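Long-range contacts in diguanylate cyclase/phosphodiesterase-domain containing protein (Thermotoga maritima MSB8, PDB 6KHU), which is a putative diguanylate cyclase with a GGDEF-type domain whose signature motif is degenerate, so that synthesis of cyclic di-GMP from GTP is uncertain: residues I32-K38 with L126-A131; C58-D64 with L76-G80. All coordinates share one frame; numbering follows the deposited sequence.

Contact 1: residues I32-K38 with L126-A131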
loop_
_atom_site.group_PDB
_atom_site.type_symbol
_atom_site.label_atom_id
_atom_site.label_comp_id
_atom_site.label_asym_id
_atom_site.label_seq_id
_atom_site.Cartn_x
_atom_site.Cartn_y
_atom_site.Cartn_z
ATOM N N ILE A 32 -3.708 -2.389 4.641
ATOM C CA ILE A 32 -2.779 -1.353 4.206
ATOM C C ILE A 32 -1.439 -2.010 3.898
ATOM O O ILE A 32 -0.922 -2.784 4.712
ATOM C CB ILE A 32 -2.598 -0.266 5.283
ATOM C CG1 ILE A 32 -3.945 0.360 5.658
ATOM C CG2 ILE A 32 -1.624 0.801 4.805
ATOM C CD1 ILE A 32 -3.878 1.266 6.874
ATOM N N PHE A 33 -0.870 -1.694 2.740
ATOM C CA PHE A 33 0.454 -2.167 2.363
ATOM C C PHE A 33 1.373 -0.964 2.211
ATOM O O PHE A 33 0.971 0.059 1.641
ATOM C CB PHE A 33 0.443 -2.972 1.028
ATOM C CG PHE A 33 -0.421 -4.212 1.044
ATOM C CD1 PHE A 33 -1.792 -4.121 0.884
ATOM C CD2 PHE A 33 0.150 -5.468 1.166
ATOM C CE1 PHE A 33 -2.583 -5.245 0.878
ATOM C CE2 PHE A 33 -0.646 -6.603 1.169
ATOM C CZ PHE A 33 -2.018 -6.487 1.031
ATOM N N PHE A 34 2.607 -1.090 2.716
ATOM C CA PHE A 34 3.684 -0.134 2.461
ATOM C C PHE A 34 4.795 -0.810 1.664
ATOM O O PHE A 34 5.201 -1.933 1.988
ATOM C CB PHE A 34 4.292 0.394 3.774
ATOM C CG PHE A 34 3.614 1.610 4.333
ATOM C CD1 PHE A 34 2.236 1.757 4.261
ATOM C CD2 PHE A 34 4.371 2.605 4.963
ATOM C CE1 PHE A 34 1.608 2.887 4.799
ATOM C CE2 PHE A 34 3.761 3.730 5.506
ATOM C CZ PHE A 34 2.373 3.876 5.426
ATOM N N VAL A 35 5.309 -0.118 0.643
ATOM C CA VAL A 35 6.476 -0.574 -0.113
ATOM C C VAL A 35 7.488 0.569 -0.164
ATOM O O VAL A 35 7.187 1.646 -0.689
ATOM C CB VAL A 35 6.107 -1.035 -1.535
ATOM C CG1 VAL A 35 7.367 -1.433 -2.311
ATOM C CG2 VAL A 35 5.129 -2.203 -1.486
ATOM N N LYS A 36 8.675 0.347 0.389
ATOM C CA LYS A 36 9.757 1.320 0.320
ATOM C C LYS A 36 10.830 0.808 -0.632
ATOM O O LYS A 36 11.311 -0.318 -0.476
ATOM C CB LYS A 36 10.365 1.585 1.702
ATOM C CG LYS A 36 11.557 2.545 1.649
ATOM C CD LYS A 36 11.924 3.093 3.024
ATOM C CE LYS A 36 13.208 3.909 2.936
ATOM N NZ LYS A 36 13.621 4.493 4.242
ATOM N N THR A 37 11.188 1.628 -1.619
ATOM C CA THR A 37 12.259 1.293 -2.548
ATOM C C THR A 37 13.588 1.749 -1.980
ATOM O O THR A 37 13.706 2.863 -1.452
ATOM C CB THR A 37 12.053 1.946 -3.914
ATOM O OG1 THR A 37 11.935 3.368 -3.755
ATOM C CG2 THR A 37 10.811 1.417 -4.563
ATOM N N LYS A 38 14.588 0.888 -2.102
ATOM C CA LYS A 38 15.917 1.148 -1.563
ATOM C C LYS A 38 16.935 0.937 -2.687
ATOM O O LYS A 38 17.735 0.003 -2.658
ATOM C CB LYS A 38 16.193 0.255 -0.344
ATOM C CG LYS A 38 15.304 0.597 0.855
ATOM C CD LYS A 38 15.308 -0.471 1.931
ATOM C CE LYS A 38 14.621 0.062 3.189
ATOM N NZ LYS A 38 14.267 -1.016 4.172
ATOM N N LEU A 126 3.874 0.692 10.261
ATOM C CA LEU A 126 4.236 0.373 8.882
ATOM C C LEU A 126 5.493 1.121 8.462
ATOM O O LEU A 126 6.379 0.539 7.826
ATOM C CB LEU A 126 3.075 0.696 7.940
ATOM C CG LEU A 126 1.982 -0.368 7.901
ATOM C CD1 LEU A 126 0.647 0.236 7.471
ATOM C CD2 LEU A 126 2.384 -1.551 7.002
ATOM N N GLU A 127 5.579 2.411 8.814
ATOM C CA GLU A 127 6.795 3.199 8.603
ATOM C C GLU A 127 8.033 2.489 9.151
ATOM O O GLU A 127 9.036 2.319 8.443
ATOM C CB GLU A 127 6.652 4.569 9.277
ATOM C CG GLU A 127 5.781 5.545 8.525
ATOM C CD GLU A 127 5.653 6.890 9.225
ATOM O OE1 GLU A 127 6.239 7.070 10.318
ATOM O OE2 GLU A 127 4.953 7.768 8.680
ATOM N N LYS A 128 7.987 2.093 10.425
ATOM C CA LYS A 128 9.131 1.412 11.034
ATOM C C LYS A 128 9.465 0.130 10.296
ATOM O O LYS A 128 10.648 -0.197 10.116
ATOM C CB LYS A 128 8.877 1.089 12.514
ATOM C CG LYS A 128 8.342 2.201 13.412
ATOM C CD LYS A 128 8.862 3.587 13.055
ATOM C CE LYS A 128 7.729 4.616 13.159
ATOM N NZ LYS A 128 8.005 5.894 12.446
ATOM N N ALA A 129 8.438 -0.617 9.864
ATOM C CA ALA A 129 8.681 -1.949 9.311
ATOM C C ALA A 129 9.415 -1.910 7.964
ATOM O O ALA A 129 10.103 -2.877 7.610
ATOM C CB ALA A 129 7.361 -2.695 9.168
ATOM N N VAL A 130 9.277 -0.830 7.195
ATOM C CA VAL A 130 9.903 -0.731 5.878
ATOM C C VAL A 130 11.090 0.211 5.872
ATOM O O VAL A 130 11.762 0.333 4.833
ATOM C CB VAL A 130 8.887 -0.308 4.792
ATOM C CG1 VAL A 130 7.765 -1.337 4.660
ATOM C CG2 VAL A 130 8.319 1.072 5.088
ATOM N N ALA A 131 11.382 0.867 6.996
ATOM C CA ALA A 131 12.347 1.968 7.048
ATOM C C ALA A 131 13.733 1.562 6.533
ATOM O O ALA A 131 14.157 0.416 6.715
ATOM C CB ALA A 131 12.448 2.509 8.481
#
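Ile32, Phe34 and Lys36 of strand 30-37 pack on Leu126 and Val130 of helix 119-130, a helix-on-sheet contact between an inner strand and the C-terminal helix of a GGDEF-type α/β fold. The segment axes approach to 8.5 Å and run 36° apart. With CG beside the backbone N (chi1 -89°), the Phe34 ring turns one face to the helix. Leu126 CB sits over the ring's centre, a CH-pi contact 3.7 Å from the centroid and only 9° off the normal. Leu126 CD1 reaches on to Ile32 CG2 at 3.5 Å, while Val130 CG2 stands at the ring edge, near its plane. Val130 CG1 is 4.0 Å from Phe34 CB. The ring also meets that of Tyr69, whose hydroxyl is hydrogen-bonded to Glu127 OE2. Lys36 rests alongside the helix end: its CB lies 3.9 Å from Val130 CB, and its extended chain carries CD past Val130 O. Lys38, further on, stretches out so that NZ hydrogen-bonds both Val130 O and Ala131 O, at 2.9 Å each, from above the two carbonyl planes. A third bond joins NZ to Ser106 OG. The contact thus grades from a buried apolar face to a polar margin, where an ammonium group gripped three times would probably be stabilised by the negative C-terminal end of the helix.

Contact 2: residues C58-D64 with L76-G80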
loop_
_atom_site.group_PDB
_atom_site.type_symbol
_atom_site.label_atom_id
_atom_site.label_comp_id
_atom_site.label_asym_id
_atom_site.label_seq_id
_atom_site.Cartn_x
_atom_site.Cartn_y
_atom_site.Cartn_z
ATOM N N CYS A 58 -3.188 -3.981 -7.936
ATOM C CA CYS A 58 -3.940 -4.549 -6.814
ATOM C C CYS A 58 -5.296 -3.891 -6.597
ATOM O O CYS A 58 -6.103 -4.418 -5.826
ATOM C CB CYS A 58 -3.155 -4.408 -5.510
ATOM S SG CYS A 58 -1.510 -5.114 -5.549
ATOM N N VAL A 59 -5.540 -2.731 -7.203
ATOM C CA VAL A 59 -6.788 -2.004 -7.002
ATOM C C VAL A 59 -7.933 -2.798 -7.628
ATOM O O VAL A 59 -7.968 -2.998 -8.846
ATOM C CB VAL A 59 -6.681 -0.597 -7.612
ATOM C CG1 VAL A 59 -8.056 0.069 -7.761
ATOM C CG2 VAL A 59 -5.738 0.265 -6.778
ATOM N N ARG A 60 -8.880 -3.249 -6.795
ATOM C CA ARG A 60 -10.028 -4.017 -7.276
ATOM C C ARG A 60 -11.301 -3.194 -7.409
ATOM O O ARG A 60 -12.123 -3.481 -8.285
ATOM C CB ARG A 60 -10.350 -5.193 -6.348
ATOM C CG ARG A 60 -9.200 -5.904 -5.687
ATOM C CD ARG A 60 -9.765 -6.897 -4.652
ATOM N NE ARG A 60 -11.114 -7.335 -5.020
ATOM C CZ ARG A 60 -12.226 -7.029 -4.347
ATOM N NH1 ARG A 60 -12.164 -6.278 -3.260
ATOM N NH2 ARG A 60 -13.409 -7.463 -4.768
ATOM N N VAL A 61 -11.513 -2.211 -6.544
ATOM C CA VAL A 61 -12.699 -1.358 -6.636
ATOM C C VAL A 61 -12.243 0.083 -6.568
ATOM O O VAL A 61 -11.118 0.371 -6.118
ATOM C CB VAL A 61 -13.731 -1.710 -5.533
ATOM C CG1 VAL A 61 -14.183 -3.158 -5.693
ATOM C CG2 VAL A 61 -13.137 -1.489 -4.137
ATOM N N PRO A 62 -13.059 1.030 -7.045
ATOM C CA PRO A 62 -12.586 2.423 -7.156
ATOM C C PRO A 62 -12.111 3.054 -5.850
ATOM O O PRO A 62 -11.263 3.959 -5.895
ATOM C CB PRO A 62 -13.808 3.154 -7.726
ATOM C CG PRO A 62 -14.524 2.109 -8.516
ATOM C CD PRO A 62 -14.370 0.847 -7.699
ATOM N N LEU A 63 -12.606 2.595 -4.694
ATOM C CA LEU A 63 -12.162 3.132 -3.405
ATOM C C LEU A 63 -10.732 2.701 -3.055
ATOM O O LEU A 63 -10.026 3.424 -2.337
ATOM C CB LEU A 63 -13.123 2.681 -2.300
ATOM C CG LEU A 63 -14.120 3.628 -1.612
ATOM C CD1 LEU A 63 -14.400 4.895 -2.376
ATOM C CD2 LEU A 63 -15.419 2.881 -1.290
ATOM N N ASP A 64 -10.299 1.525 -3.515
ATOM C CA ASP A 64 -8.913 1.111 -3.297
ATOM C C ASP A 64 -7.967 2.170 -3.855
ATOM O O ASP A 64 -8.213 2.740 -4.922
ATOM C CB ASP A 64 -8.640 -0.232 -3.973
ATOM C CG ASP A 64 -9.493 -1.366 -3.429
ATOM O OD1 ASP A 64 -9.988 -1.293 -2.285
ATOM O OD2 ASP A 64 -9.638 -2.366 -4.152
ATOM N N LEU A 76 -0.717 1.604 -0.082
ATOM C CA LEU A 76 -1.875 1.044 -0.755
ATOM C C LEU A 76 -2.843 0.564 0.312
ATOM O O LEU A 76 -2.421 -0.034 1.311
ATOM C CB LEU A 76 -1.486 -0.129 -1.666
ATOM C CG LEU A 76 -2.569 -1.110 -2.119
ATOM C CD1 LEU A 76 -3.392 -0.517 -3.281
ATOM C CD2 LEU A 76 -1.939 -2.450 -2.539
ATOM N N PHE A 77 -4.131 0.818 0.108
ATOM C CA PHE A 77 -5.117 0.085 0.888
ATOM C C PHE A 77 -6.139 -0.553 -0.036
ATOM O O PHE A 77 -6.489 0.012 -1.073
ATOM C CB PHE A 77 -5.787 0.962 1.978
ATOM C CG PHE A 77 -6.645 2.102 1.469
ATOM C CD1 PHE A 77 -7.968 1.891 1.102
ATOM C CD2 PHE A 77 -6.143 3.401 1.443
ATOM C CE1 PHE A 77 -8.762 2.936 0.678
ATOM C CE2 PHE A 77 -6.936 4.466 1.019
ATOM C CZ PHE A 77 -8.248 4.233 0.636
ATOM N N VAL A 78 -6.586 -1.752 0.347
ATOM C CA VAL A 78 -7.487 -2.586 -0.436
ATOM C C VAL A 78 -8.641 -3.008 0.476
ATOM O O VAL A 78 -8.426 -3.675 1.497
ATOM C CB VAL A 78 -6.766 -3.815 -1.030
ATOM C CG1 VAL A 78 -5.755 -3.384 -2.092
ATOM C CG2 VAL A 78 -6.025 -4.590 0.046
ATOM N N ILE A 79 -9.850 -2.605 0.131
ATOM C CA ILE A 79 -10.972 -2.862 1.020
ATOM C C ILE A 79 -11.421 -4.309 0.861
ATOM O O ILE A 79 -11.271 -4.930 -0.203
ATOM C CB ILE A 79 -12.123 -1.871 0.760
ATOM C CG1 ILE A 79 -12.832 -2.228 -0.537
ATOM C CG2 ILE A 79 -11.601 -0.412 0.726
ATOM C CD1 ILE A 79 -14.135 -2.971 -0.319
ATOM N N GLY A 80 -11.989 -4.853 1.937
ATOM C CA GLY A 80 -12.481 -6.211 1.916
ATOM C C GLY A 80 -11.412 -7.267 2.098
ATOM O O GLY A 80 -11.732 -8.458 2.060
HETATM O O HOH W 1 -10.666 -4.399 -2.898
#
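Two torsions bring Asp64 to Ile79: chi1 (-62°) sets the carboxylate beside the aspartate's own backbone N, and chi2 (-23°) turns OD1 to the strand and OD2 back into the loop. OD1 accepts a nearly straight bond from Ile79 N (2.8 Å, 172°), entering on the syn side but tilted out of the carboxylate plane. OD2 accepts from Arg60 N at 2.9 Å through its anti lone pair and from Val61 N at 3.0 Å, the latter from above the plane. Val61 to Asp64 form a type I turn, closed by Asp64 N to Val61 O. A water bound to Asp64 OD2 also donates to Ile79 O (2.8 Å). CG1 of Ile79 meets Val61 CG2 at 3.7 Å, the two side chains crossing at about a right angle. At the other end Leu76 CD2 packs on Cys58 CB (3.8 Å), and Ile89 and Ile93 of helix 86-100 also touch Cys58. Beyond the Phe77-Ser65 backbone pair, the Asp64 side chain carries the link between strands 65-68 and 73-79 one bond further. Three backbone N-H groups donate to the two oxygens, which would probably favour the ionised carboxylate and fix its rotation, so that it holds the loop to the strand.

From the N terminus, the chain passes helix 9-26 and enters strand 30-37, where contact 1 begins; that contact closes only at the last residues, on helix 119-130. Contact 2 is nested within this long loop: it starts after helix 41-57 and closes 12 residues later on strand 73-79, enclosing the hairpin turn after strand 65-68, the place of the GGDEF signature, which is degenerate in this chain. The centres of the two contacts are 18 Å apart, on opposite sides of the chain's centre. Neighbouring strands 30-37 and 73-79 join them, with Phe33 N probably hydrogen-bonded to Leu76 O and Phe33 CE1 packed on Val78 CG2. Together they tie the C-terminal helix and the 58-64 loop to one sheet.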